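Local coordinates for START domain-containing protein 10 (Homo sapiens, PDB 6SER) that transfers phosphatidylcholine and phosphatidylethanolamine between membranes, preferring lipids with a palmitoyl or stearoyl chain at sn-1 and an unsaturated chain at sn-2, at residues Asp29-Arg34 against Tyr143-Asn147; Gly51-Val56 against Lys67-Glu73; Cys75-Ala79 against Pro178-Val182; Leu82-Leu86 against Gly170-Gln174. All blocks are in the same frame, centred on the assembly; numbering follows the deposited sequence.

Contact 1: residues Asp29-Arg34 against Tyr143-Asn147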
loop_
_atom_site.group_PDB
_atom_site.type_symbol
_atom_site.label_atom_id
_atom_site.label_comp_id
_atom_site.label_asym_id
_atom_site.label_seq_id
_atom_site.Cartn_x
_atom_site.Cartn_y
_atom_site.Cartn_z
ATOM N N ASP A 29 7.655 -14.530 -0.018
ATOM C CA ASP A 29 6.551 -13.609 0.248
ATOM C C ASP A 29 6.269 -12.724 -0.959
ATOM O O ASP A 29 5.107 -12.478 -1.301
ATOM C CB ASP A 29 6.843 -12.750 1.480
ATOM C CG ASP A 29 6.786 -13.542 2.778
ATOM O OD1 ASP A 29 7.707 -13.404 3.606
ATOM O OD2 ASP A 29 5.819 -14.305 2.975
ATOM N N PHE A 30 7.307 -12.342 -1.666
ATOM C CA PHE A 30 7.166 -11.530 -2.886
ATOM C C PHE A 30 6.506 -12.380 -3.967
ATOM O O PHE A 30 5.693 -11.925 -4.689
ATOM C CB PHE A 30 8.516 -10.985 -3.331
ATOM C CG PHE A 30 8.956 -9.767 -2.577
ATOM C CD1 PHE A 30 8.387 -8.553 -2.815
ATOM C CD2 PHE A 30 9.941 -9.834 -1.629
ATOM C CE1 PHE A 30 8.802 -7.427 -2.139
ATOM C CE2 PHE A 30 10.339 -8.717 -0.931
ATOM C CZ PHE A 30 9.776 -7.508 -1.198
ATOM N N ARG A 31 6.862 -13.647 -4.026
ATOM C CA ARG A 31 6.307 -14.569 -5.036
ATOM C C ARG A 31 4.825 -14.811 -4.755
ATOM O O ARG A 31 4.030 -14.691 -5.622
ATOM C CB ARG A 31 7.132 -15.852 -5.081
ATOM C CG ARG A 31 8.387 -15.699 -5.917
ATOM C CD ARG A 31 9.009 -16.970 -6.418
ATOM N NE ARG A 31 9.165 -17.786 -5.247
ATOM C CZ ARG A 31 10.317 -18.127 -4.726
ATOM N NH1 ARG A 31 11.440 -17.760 -5.312
ATOM N NH2 ARG A 31 10.330 -18.816 -3.610
ATOM N N SER A 32 4.490 -15.062 -3.513
ATOM C CA SER A 32 3.095 -15.320 -3.144
ATOM C C SER A 32 2.273 -14.102 -3.486
ATOM O O SER A 32 1.214 -14.283 -3.944
ATOM C CB SER A 32 2.976 -15.606 -1.707
ATOM O OG SER A 32 3.199 -16.950 -1.454
ATOM N N PHE A 33 2.767 -12.930 -3.151
ATOM C CA PHE A 33 2.062 -11.677 -3.449
ATOM C C PHE A 33 1.855 -11.529 -4.945
ATOM O O PHE A 33 0.808 -11.303 -5.323
ATOM C CB PHE A 33 2.739 -10.489 -2.791
ATOM C CG PHE A 33 2.016 -9.215 -3.052
ATOM C CD1 PHE A 33 1.041 -8.758 -2.211
ATOM C CD2 PHE A 33 2.249 -8.532 -4.199
ATOM C CE1 PHE A 33 0.363 -7.599 -2.501
ATOM C CE2 PHE A 33 1.574 -7.377 -4.488
ATOM C CZ PHE A 33 0.629 -6.920 -3.642
ATOM N N ARG A 34 2.862 -11.690 -5.748
ATOM C CA ARG A 34 2.641 -11.555 -7.185
ATOM C C ARG A 34 1.666 -12.613 -7.682
ATOM O O ARG A 34 0.743 -12.317 -8.452
ATOM C CB ARG A 34 3.958 -11.660 -7.954
ATOM C CG ARG A 34 3.735 -11.734 -9.457
ATOM C CD ARG A 34 5.012 -11.519 -10.264
ATOM N NE ARG A 34 5.650 -12.775 -10.634
ATOM C CZ ARG A 34 6.785 -13.222 -10.108
ATOM N NH1 ARG A 34 7.421 -12.508 -9.190
ATOM N NH2 ARG A 34 7.290 -14.382 -10.506
ATOM N N TYR A 143 7.829 -4.447 -10.700
ATOM C CA TYR A 143 8.091 -4.000 -9.344
ATOM C C TYR A 143 7.012 -4.524 -8.405
ATOM O O TYR A 143 5.832 -4.607 -8.765
ATOM C CB TYR A 143 8.127 -2.472 -9.237
ATOM C CG TYR A 143 9.077 -1.733 -10.159
ATOM C CD1 TYR A 143 8.652 -1.261 -11.397
ATOM C CD2 TYR A 143 10.382 -1.453 -9.765
ATOM C CE1 TYR A 143 9.515 -0.549 -12.238
ATOM C CE2 TYR A 143 11.249 -0.740 -10.584
ATOM C CZ TYR A 143 10.812 -0.294 -11.822
ATOM O OH TYR A 143 11.682 0.404 -12.627
ATOM N N ILE A 144 7.423 -4.857 -7.187
ATOM C CA ILE A 144 6.492 -5.169 -6.110
ATOM C C ILE A 144 6.840 -4.316 -4.901
ATOM O O ILE A 144 8.011 -4.216 -4.522
ATOM C CB ILE A 144 6.525 -6.656 -5.726
ATOM C CG1 ILE A 144 6.044 -7.520 -6.886
ATOM C CG2 ILE A 144 5.671 -6.900 -4.494
ATOM C CD1 ILE A 144 6.031 -8.999 -6.563
ATOM N N ILE A 145 5.824 -3.707 -4.298
ATOM C CA ILE A 145 5.929 -3.069 -2.994
ATOM C C ILE A 145 4.816 -3.640 -2.135
ATOM O O ILE A 145 3.643 -3.531 -2.507
ATOM C CB ILE A 145 5.789 -1.543 -3.076
ATOM C CG1 ILE A 145 6.568 -0.985 -4.257
ATOM C CG2 ILE A 145 6.295 -0.909 -1.801
ATOM C CD1 ILE A 145 6.447 0.508 -4.378
ATOM N N MET A 146 5.173 -4.238 -0.994
ATOM C CA MET A 146 4.213 -4.778 -0.037
ATOM C C MET A 146 4.392 -4.135 1.332
ATOM O O MET A 146 5.459 -3.610 1.663
ATOM C CB MET A 146 4.365 -6.287 0.156
ATOM C CG MET A 146 4.902 -7.000 -1.021
ATOM S SD MET A 146 4.981 -8.748 -0.690
ATOM C CE MET A 146 6.427 -8.830 0.330
ATOM N N ASN A 147 3.336 -4.221 2.140
ATOM C CA ASN A 147 3.408 -3.781 3.526
ATOM C C ASN A 147 2.375 -4.545 4.343
ATOM O O ASN A 147 1.443 -5.135 3.796
ATOM C CB ASN A 147 3.236 -2.258 3.641
ATOM C CG ASN A 147 1.786 -1.808 3.596
ATOM O OD1 ASN A 147 0.969 -2.232 4.412
ATOM N ND2 ASN A 147 1.475 -0.890 2.685
#
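Met146 reaches from the strand to both phenylalanines of helix 27-38, and its thioether gives the contact two Met-aromatic interactions. Toward Phe30 the methyl leads: CE stands over the ring centre, 3.7 Å from the centroid and 11° off the normal, a CH-pi contact by the usual criteria. The sulfur is less squarely placed, lying oblique to both rings, with SD 4.5 Å from the Phe30 centroid and 4.6 Å from that of Phe33. A bend at the last torsion (chi3 -77°) carries CE over the first ring while SD stays close to Phe33, 3.5 Å from its CB; Met146 CG lies over the rim of one Phe33 face.

Purely apolar packing comes from Ile144, whose two branches do different work. CG2 enters between the aromatic side chains, in the plane of the Phe30 ring at its edge (3.6 Å from Phe30 CD1) and obliquely against Phe33, 3.8 Å from CD2. CD1 reaches further up the helix, to Phe30 O and to Arg34 CB, which is 3.6 Å away.

Hydrogen bonding does not cross this interface. Phe30 O and Asp29 O, both touched by strand side chains, are already engaged by the helical N-H groups of Arg34 and Phe33.

Helix and strand run at 102° to each other, so the amino-terminal helix of this START domain lies across the sheet. Its attachment here rests on shape, dispersion and sulfur-aromatic contact, which is consistent with a buried seam whose helix carbonyls bond within the helix and whose strand backbone bonds neighbouring strands.

Contact 2: residues Gly51-Val56 against Lys67-Glu73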
loop_
_atom_site.group_PDB
_atom_site.type_symbol
_atom_site.label_atom_id
_atom_site.label_comp_id
_atom_site.label_asym_id
_atom_site.label_seq_id
_atom_site.Cartn_x
_atom_site.Cartn_y
_atom_site.Cartn_z
ATOM N N GLY A 51 -10.555 0.428 -18.472
ATOM C CA GLY A 51 -9.288 -0.138 -18.056
ATOM C C GLY A 51 -9.118 -0.394 -16.569
ATOM O O GLY A 51 -8.074 -0.924 -16.172
ATOM N N VAL A 52 -10.088 -0.037 -15.733
ATOM C CA VAL A 52 -10.031 -0.293 -14.297
ATOM C C VAL A 52 -11.010 -1.410 -13.964
ATOM O O VAL A 52 -12.193 -1.327 -14.319
ATOM C CB VAL A 52 -10.361 0.968 -13.481
ATOM C CG1 VAL A 52 -10.319 0.652 -11.994
ATOM C CG2 VAL A 52 -9.401 2.091 -13.818
ATOM N N SER A 53 -10.524 -2.443 -13.271
ATOM C CA SER A 53 -11.382 -3.518 -12.786
ATOM C C SER A 53 -11.129 -3.773 -11.306
ATOM O O SER A 53 -10.016 -3.587 -10.802
ATOM C CB SER A 53 -11.176 -4.814 -13.577
ATOM O OG SER A 53 -9.849 -4.908 -14.051
ATOM N N VAL A 54 -12.183 -4.209 -10.617
ATOM C CA VAL A 54 -12.157 -4.509 -9.189
ATOM C C VAL A 54 -12.634 -5.944 -8.985
ATOM O O VAL A 54 -13.680 -6.338 -9.515
ATOM C CB VAL A 54 -13.029 -3.521 -8.388
ATOM C CG1 VAL A 54 -12.983 -3.833 -6.887
ATOM C CG2 VAL A 54 -12.591 -2.095 -8.650
ATOM N N TRP A 55 -11.861 -6.725 -8.230
ATOM C CA TRP A 55 -12.233 -8.071 -7.822
ATOM C C TRP A 55 -12.351 -8.148 -6.302
ATOM O O TRP A 55 -11.806 -7.315 -5.570
ATOM C CB TRP A 55 -11.214 -9.121 -8.279
ATOM C CG TRP A 55 -11.110 -9.347 -9.753
ATOM C CD1 TRP A 55 -11.695 -10.352 -10.478
ATOM C CD2 TRP A 55 -10.341 -8.577 -10.683
ATOM N NE1 TRP A 55 -11.345 -10.243 -11.802
ATOM C CE2 TRP A 55 -10.514 -9.162 -11.955
ATOM C CE3 TRP A 55 -9.530 -7.450 -10.565
ATOM C CZ2 TRP A 55 -9.908 -8.657 -13.096
ATOM C CZ3 TRP A 55 -8.930 -6.946 -11.701
ATOM C CH2 TRP A 55 -9.116 -7.552 -12.948
ATOM N N VAL A 56 -13.111 -9.103 -5.843
ATOM C CA VAL A 56 -13.296 -9.317 -4.444
ATOM C C VAL A 56 -13.072 -10.791 -4.208
ATOM O O VAL A 56 -13.420 -11.573 -5.025
ATOM C CB VAL A 56 -14.682 -8.859 -4.025
ATOM C CG1 VAL A 56 -14.927 -9.154 -2.583
ATOM C CG2 VAL A 56 -14.821 -7.380 -4.229
ATOM N N LYS A 67 -10.575 -9.438 1.151
ATOM C CA LYS A 67 -9.475 -8.918 0.358
ATOM C C LYS A 67 -10.011 -8.315 -0.935
ATOM O O LYS A 67 -10.921 -8.861 -1.561
ATOM C CB LYS A 67 -8.472 -10.026 0.050
ATOM C CG LYS A 67 -8.041 -10.814 1.279
ATOM C CD LYS A 67 -6.974 -11.860 0.943
ATOM C CE LYS A 67 -5.616 -11.204 0.723
ATOM N NZ LYS A 67 -4.605 -11.623 1.739
ATOM N N ILE A 68 -9.448 -7.171 -1.320
ATOM C CA ILE A 68 -9.865 -6.412 -2.494
ATOM C C ILE A 68 -8.690 -6.361 -3.460
ATOM O O ILE A 68 -7.534 -6.264 -3.038
ATOM C CB ILE A 68 -10.319 -4.986 -2.108
ATOM C CG1 ILE A 68 -11.396 -5.042 -1.022
ATOM C CG2 ILE A 68 -10.817 -4.204 -3.319
ATOM C CD1 ILE A 68 -12.577 -5.952 -1.350
ATOM N N LYS A 69 -8.986 -6.431 -4.754
ATOM C CA LYS A 69 -7.975 -6.366 -5.800
ATOM C C LYS A 69 -8.439 -5.378 -6.857
ATOM O O LYS A 69 -9.592 -5.433 -7.296
ATOM C CB LYS A 69 -7.728 -7.740 -6.429
ATOM C CG LYS A 69 -6.700 -7.712 -7.545
ATOM C CD LYS A 69 -6.754 -8.954 -8.420
ATOM C CE LYS A 69 -6.447 -10.208 -7.637
ATOM N NZ LYS A 69 -6.314 -11.358 -8.565
ATOM N N CYS A 70 -7.564 -4.464 -7.257
ATOM C CA CYS A 70 -7.921 -3.476 -8.270
ATOM C C CYS A 70 -6.786 -3.348 -9.277
ATOM O O CYS A 70 -5.642 -3.076 -8.901
ATOM C CB CYS A 70 -8.255 -2.120 -7.637
ATOM S SG CYS A 70 -9.048 -0.963 -8.802
ATOM N N ARG A 71 -7.114 -3.536 -10.551
ATOM C CA ARG A 71 -6.155 -3.557 -11.644
ATOM C C ARG A 71 -6.433 -2.381 -12.572
ATOM O O ARG A 71 -7.591 -2.086 -12.885
ATOM C CB ARG A 71 -6.251 -4.885 -12.402
ATOM C CG ARG A 71 -5.210 -5.128 -13.465
ATOM C CD ARG A 71 -5.312 -6.561 -13.973
ATOM N NE ARG A 71 -4.418 -6.848 -15.094
ATOM C CZ ARG A 71 -4.659 -6.495 -16.356
ATOM N NH1 ARG A 71 -5.760 -5.819 -16.660
ATOM N NH2 ARG A 71 -3.794 -6.811 -17.315
ATOM N N MET A 72 -5.374 -1.696 -13.000
ATOM C CA MET A 72 -5.542 -0.522 -13.846
ATOM C C MET A 72 -4.474 -0.480 -14.927
ATOM O O MET A 72 -3.275 -0.517 -14.633
ATOM C CB MET A 72 -5.497 0.766 -13.027
ATOM C CG MET A 72 -5.350 1.999 -13.892
ATOM S SD MET A 72 -5.433 3.489 -12.904
ATOM C CE MET A 72 -3.866 3.398 -12.034
ATOM N N GLU A 73 -4.918 -0.384 -16.174
ATOM C CA GLU A 73 -4.030 -0.308 -17.322
ATOM C C GLU A 73 -3.622 1.143 -17.534
ATOM O O GLU A 73 -4.481 2.024 -17.652
ATOM C CB GLU A 73 -4.725 -0.865 -18.561
ATOM C CG GLU A 73 -4.009 -2.042 -19.191
ATOM C CD GLU A 73 -4.857 -2.753 -20.235
ATOM O OE1 GLU A 73 -5.178 -2.126 -21.271
ATOM O OE2 GLU A 73 -5.205 -3.937 -20.010
#
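Ser53 and Arg71 form a hydrogen-bonded pair of an antiparallel hairpin, each supplying both its N-H and its carbonyl. Ser53 N gives to Arg71 O at 3.0 Å and Arg71 N to Ser53 O at 2.9 Å, both in the carbonyl plane. Trp55 and Lys69 repeat the exchange less evenly. Trp55 N to Lys69 O is 2.8 Å, whereas Lys69 N approaches Trp55 O from 37° above the carbonyl plane. At the end away from the hairpin loop Glu73 N bonds Gly51 O at 3.2 Å, and CA-H groups of Val52, Val54, Cys70 and Met72 make additional contacts to the same carbonyls.

The indole edge of Trp55 meets the strand opposite, with CZ3 3.5 Å from Arg71 CB, while the aliphatic part of Lys69 passes CE3. The ammonium of Lys69 lies beyond: NZ bonds Cys37 O and faces Trp43 in a cation-pi contact. Lys67 NZ is held by Gln168 and by a salt bridge to Glu36.

The other face carries Val54 together with Val52, Val56, Ile68 and Cys70, which touch Pro209, Gln205, Ser204 and Met212 of helix 197-227. Strand 43-49 pairs with the hairpin beside 52-57, strand 181-190 beside 68-74.

Contact 3: residues Cys75-Ala79 against Pro178-Val182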
loop_
_atom_site.group_PDB
_atom_site.type_symbol
_atom_site.label_atom_id
_atom_site.label_comp_id
_atom_site.label_asym_id
_atom_site.label_seq_id
_atom_site.Cartn_x
_atom_site.Cartn_y
_atom_site.Cartn_z
ATOM N N CYS A 75 -1.782 3.335 -20.106
ATOM C CA CYS A 75 -1.277 3.248 -21.469
ATOM C C CYS A 75 -0.120 4.203 -21.726
ATOM O O CYS A 75 0.699 3.927 -22.608
ATOM C CB CYS A 75 -2.405 3.509 -22.472
ATOM S SG CYS A 75 -2.915 5.232 -22.580
ATOM N N ASP A 76 -0.011 5.297 -20.958
ATOM C CA ASP A 76 0.943 6.356 -21.265
ATOM C C ASP A 76 1.799 6.759 -20.068
ATOM O O ASP A 76 2.346 7.867 -20.060
ATOM C CB ASP A 76 0.215 7.581 -21.828
ATOM C CG ASP A 76 -0.874 8.082 -20.907
ATOM O OD1 ASP A 76 -1.309 9.239 -21.079
ATOM O OD2 ASP A 76 -1.290 7.325 -20.001
ATOM N N VAL A 77 1.927 5.906 -19.052
ATOM C CA VAL A 77 2.922 6.161 -18.009
ATOM C C VAL A 77 3.792 4.917 -17.854
ATOM O O VAL A 77 3.274 3.792 -17.806
ATOM C CB VAL A 77 2.281 6.592 -16.675
ATOM C CG1 VAL A 77 1.159 7.598 -16.909
ATOM C CG2 VAL A 77 1.791 5.410 -15.862
ATOM N N PRO A 78 5.112 5.058 -17.821
ATOM C CA PRO A 78 5.976 3.884 -17.672
ATOM C C PRO A 78 5.973 3.357 -16.244
ATOM O O PRO A 78 5.627 4.057 -15.289
ATOM C CB PRO A 78 7.363 4.406 -18.071
ATOM C CG PRO A 78 7.305 5.865 -17.805
ATOM C CD PRO A 78 5.880 6.299 -18.024
ATOM N N ALA A 79 6.371 2.086 -16.123
ATOM C CA ALA A 79 6.395 1.414 -14.826
ATOM C C ALA A 79 7.266 2.156 -13.816
ATOM O O ALA A 79 6.921 2.234 -12.632
ATOM C CB ALA A 79 6.889 -0.021 -14.990
ATOM N N PRO A 178 7.887 0.324 -23.118
ATOM C CA PRO A 178 8.213 1.698 -22.721
ATOM C C PRO A 178 6.958 2.556 -22.752
ATOM O O PRO A 178 6.055 2.340 -23.566
ATOM C CB PRO A 178 9.237 2.141 -23.773
ATOM C CG PRO A 178 8.891 1.314 -24.985
ATOM C CD PRO A 178 8.383 -0.008 -24.468
ATOM N N LYS A 179 6.893 3.508 -21.827
ATOM C CA LYS A 179 5.775 4.433 -21.639
ATOM C C LYS A 179 4.450 3.776 -21.251
ATOM O O LYS A 179 3.417 4.447 -21.313
ATOM C CB LYS A 179 5.539 5.298 -22.884
ATOM C CG LYS A 179 6.734 6.142 -23.311
ATOM C CD LYS A 179 6.457 6.810 -24.653
ATOM C CE LYS A 179 7.627 7.659 -25.115
ATOM N NZ LYS A 179 7.450 8.097 -26.531
ATOM N N SER A 180 4.426 2.507 -20.837
ATOM C CA SER A 180 3.158 1.913 -20.417
ATOM C C SER A 180 3.386 0.820 -19.377
ATOM O O SER A 180 4.448 0.191 -19.325
ATOM C CB SER A 180 2.380 1.338 -21.613
ATOM O OG SER A 180 2.984 0.149 -22.088
ATOM N N CYS A 181 2.354 0.572 -18.568
ATOM C CA CYS A 181 2.430 -0.460 -17.540
ATOM C C CYS A 181 1.020 -0.848 -17.109
ATOM O O CYS A 181 0.032 -0.205 -17.478
ATOM C CB CYS A 181 3.247 0.015 -16.333
ATOM S SG CYS A 181 2.433 1.355 -15.435
ATOM N N VAL A 182 0.945 -1.921 -16.322
ATOM C CA VAL A 182 -0.273 -2.331 -15.631
ATOM C C VAL A 182 0.051 -2.443 -14.148
ATOM O O VAL A 182 1.066 -3.043 -13.777
ATOM C CB VAL A 182 -0.819 -3.669 -16.168
ATOM C CG1 VAL A 182 -2.033 -4.123 -15.367
ATOM C CG2 VAL A 182 -1.163 -3.557 -17.651
HETATM O O HOH W 1 7.177 0.413 -18.372
#
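Pro78 and Lys179 meet through peptide planes, the flat groups of a contact that has no aromatic ring. The Val77-Pro78 peptide presents one face to the Lys179-Ser180 peptide, which runs nearly parallel to it; Pro78 N and Lys179 C are 3.7 Å apart. Lys179 O also lies over a face of the preceding Asp76-Val77 peptide, 3.1 Å from Asp76 C. Because it sits above that plane, the equally close Val77 N does not point at it, and no hydrogen bond forms. Lys179 CA lies under one face of the pyrrolidine ring, 3.9 Å from Pro78 CB.

Side-chain packing centres on Cys181. Ala79 CB packs on Cys181 CB at 3.9 Å, and Val77 CG2 brushes Cys181 SG. Cys181 chi1 of 67° swings the sulfur back toward the loop that Val77 and Pro78 follow. Ser180 CB comes to 3.2 Å from Cys75 O, while its hydroxyl bonds Thr176.

The clear polar link is a water: it accepts from Ala79 N at 2.9 Å and donates to Ser180 O at 2.9 Å. Ala79 opens helix 79-87, with Pro78 as N-cap, and an N-H of the first turn has no carbonyl of its own helix to bond. Loop 75-78 and the lead-in to strand 181-190 thus meet backbone to backbone, and solvent supplies the hydrogen bond that the loop geometry does not.

Contact 4: residues Leu82-Leu86 against Gly170-Gln174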
loop_
_atom_site.group_PDB
_atom_site.type_symbol
_atom_site.label_atom_id
_atom_site.label_comp_id
_atom_site.label_asym_id
_atom_site.label_seq_id
_atom_site.Cartn_x
_atom_site.Cartn_y
_atom_site.Cartn_z
ATOM N N LEU A 82 5.334 5.106 -12.250
ATOM C CA LEU A 82 4.402 4.614 -11.247
ATOM C C LEU A 82 5.144 4.143 -9.996
ATOM O O LEU A 82 4.677 4.353 -8.873
ATOM C CB LEU A 82 3.556 3.502 -11.858
ATOM C CG LEU A 82 2.362 2.910 -11.122
ATOM C CD1 LEU A 82 1.397 3.978 -10.624
ATOM C CD2 LEU A 82 1.684 2.014 -12.094
ATOM N N TYR A 83 6.333 3.558 -10.171
ATOM C CA TYR A 83 7.127 3.101 -9.032
ATOM C C TYR A 83 7.577 4.275 -8.164
ATOM O O TYR A 83 7.452 4.234 -6.934
ATOM C CB TYR A 83 8.327 2.298 -9.542
ATOM C CG TYR A 83 9.151 1.569 -8.491
ATOM C CD1 TYR A 83 8.573 0.614 -7.649
ATOM C CD2 TYR A 83 10.517 1.805 -8.368
ATOM C CE1 TYR A 83 9.333 -0.068 -6.701
ATOM C CE2 TYR A 83 11.287 1.122 -7.429
ATOM C CZ TYR A 83 10.693 0.192 -6.599
ATOM O OH TYR A 83 11.456 -0.472 -5.656
ATOM N N ASP A 84 8.099 5.337 -8.793
ATOM C CA ASP A 84 8.499 6.532 -8.049
ATOM C C ASP A 84 7.338 7.095 -7.244
ATOM O O ASP A 84 7.510 7.511 -6.086
ATOM C CB ASP A 84 9.022 7.611 -9.005
ATOM C CG ASP A 84 10.383 7.276 -9.587
ATOM O OD1 ASP A 84 11.074 6.376 -9.050
ATOM O OD2 ASP A 84 10.762 7.931 -10.578
ATOM N N VAL A 85 6.147 7.123 -7.844
ATOM C CA VAL A 85 4.996 7.747 -7.201
ATOM C C VAL A 85 4.571 6.950 -5.975
ATOM O O VAL A 85 4.262 7.519 -4.921
ATOM C CB VAL A 85 3.856 7.890 -8.222
ATOM C CG1 VAL A 85 2.570 8.343 -7.542
ATOM C CG2 VAL A 85 4.280 8.851 -9.319
ATOM N N LEU A 86 4.560 5.621 -6.088
ATOM C CA LEU A 86 4.257 4.803 -4.921
ATOM C C LEU A 86 5.298 4.981 -3.822
ATOM O O LEU A 86 4.952 4.940 -2.639
ATOM C CB LEU A 86 4.152 3.332 -5.321
ATOM C CG LEU A 86 2.913 2.997 -6.160
ATOM C CD1 LEU A 86 2.858 1.514 -6.523
ATOM C CD2 LEU A 86 1.668 3.417 -5.421
ATOM N N GLY A 170 -0.382 -4.009 -0.982
ATOM C CA GLY A 170 0.768 -3.982 -1.878
ATOM C C GLY A 170 0.398 -3.697 -3.302
ATOM O O GLY A 170 -0.727 -3.662 -3.590
ATOM N N TYR A 171 1.411 -3.588 -4.135
ATOM C CA TYR A 171 1.250 -3.204 -5.520
ATOM C C TYR A 171 2.157 -4.065 -6.372
ATOM O O TYR A 171 3.300 -4.340 -5.994
ATOM C CB TYR A 171 1.602 -1.725 -5.740
ATOM C CG TYR A 171 0.759 -0.754 -4.959
ATOM C CD1 TYR A 171 -0.316 -0.114 -5.567
ATOM C CD2 TYR A 171 1.034 -0.485 -3.605
ATOM C CE1 TYR A 171 -1.098 0.778 -4.859
ATOM C CE2 TYR A 171 0.260 0.402 -2.886
ATOM C CZ TYR A 171 -0.805 1.031 -3.519
ATOM O OH TYR A 171 -1.578 1.918 -2.807
ATOM N N LEU A 172 1.616 -4.540 -7.490
ATOM C CA LEU A 172 2.387 -5.195 -8.536
ATOM C C LEU A 172 2.348 -4.277 -9.746
ATOM O O LEU A 172 1.265 -3.948 -10.244
ATOM C CB LEU A 172 1.823 -6.581 -8.878
ATOM C CG LEU A 172 2.448 -7.212 -10.117
ATOM C CD1 LEU A 172 3.864 -7.625 -9.792
ATOM C CD2 LEU A 172 1.617 -8.408 -10.578
ATOM N N ILE A 173 3.514 -3.818 -10.182
ATOM C CA ILE A 173 3.625 -3.013 -11.386
ATOM C C ILE A 173 4.235 -3.902 -12.460
ATOM O O ILE A 173 5.324 -4.457 -12.279
ATOM C CB ILE A 173 4.462 -1.743 -11.152
ATOM C CG1 ILE A 173 3.902 -0.929 -9.975
ATOM C CG2 ILE A 173 4.501 -0.874 -12.418
ATOM C CD1 ILE A 173 4.704 0.315 -9.658
ATOM N N GLN A 174 3.517 -4.087 -13.557
ATOM C CA GLN A 174 4.005 -4.881 -14.674
ATOM C C GLN A 174 4.224 -3.941 -15.845
ATOM O O GLN A 174 3.284 -3.266 -16.286
ATOM C CB GLN A 174 3.020 -5.996 -15.027
ATOM C CG GLN A 174 2.977 -7.108 -13.977
ATOM C CD GLN A 174 1.756 -8.002 -14.097
ATOM O OE1 GLN A 174 0.620 -7.521 -14.105
ATOM N NE2 GLN A 174 1.985 -9.310 -14.179
#
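Helix 79-87 packs on the sheet of the helix-grip fold characteristic of START domains, and Leu86 on Tyr171 is one of its two main points of contact. One isopropyl group covers one side of the phenol ring with both methyls. Leu86 CD2 is over the middle, 3.9 Å from the centroid and 11° off the normal, in a CH-pi contact, while CD1 settles at the root of the ring, 3.5 Å from Tyr171 CG.

Ile173, two residues further along the strand, is the second point of contact. Its CG1 stands anti to the carbonyl carbon (chi1 -55°) and the chain runs on straight, so that CD1 is delivered to the helix surface among several partners: Leu82 CG at 3.8 Å, Leu86 CD1 at 3.8 Å and the backbone N of Tyr83 at 3.7 Å. The same methyl lies near the plane of the Tyr83 ring, at its edge. The shorter branch, CG2, meets Leu82 CD2 at 4.0 Å.

No hydrogen bond joins the two segments, which run almost antiparallel, at 163°. A triethylene glycol, probably from the crystallisation liquor, lies about 3 Å from the Tyr171 side chain, consistent with a ring lining the lipid cavity expected of a START domain.

Leu82 and Leu86 also touch Ile183 of strand 181-190, and Tyr83 stacks with Tyr143 of strand 142-151. Helix 197-227 reaches the strand through Met215 on Tyr171, and meets helix 79-87 through Cys219 on Leu82 and Tyr222 on Asp84 and Val85, leaving that helix between the curved sheet and the carboxy-terminal helix.

In the fold
The four contacts illustrate how chemistry follows position in one curved sheet. Contacts 1 and 4 are buried helix-on-strand packings, apolar and without a cross-element hydrogen bond; their strands, 142-151 and 161-175, are neighbours, so Ile145 and Tyr171 are probably joined by a backbone bond while the two helices are held on different residues of that pair. Contact 2, partly buried, is regular strand pairing and lives on backbone hydrogen bonds. Contact 3, whose centre lies about 20 Å from that of the chain, is the most loop-like and relies on peptide faces and a water. It adjoins contact 2 through Val182 on Arg71 and Glu73, and contact 4 through Cys181 on Leu82.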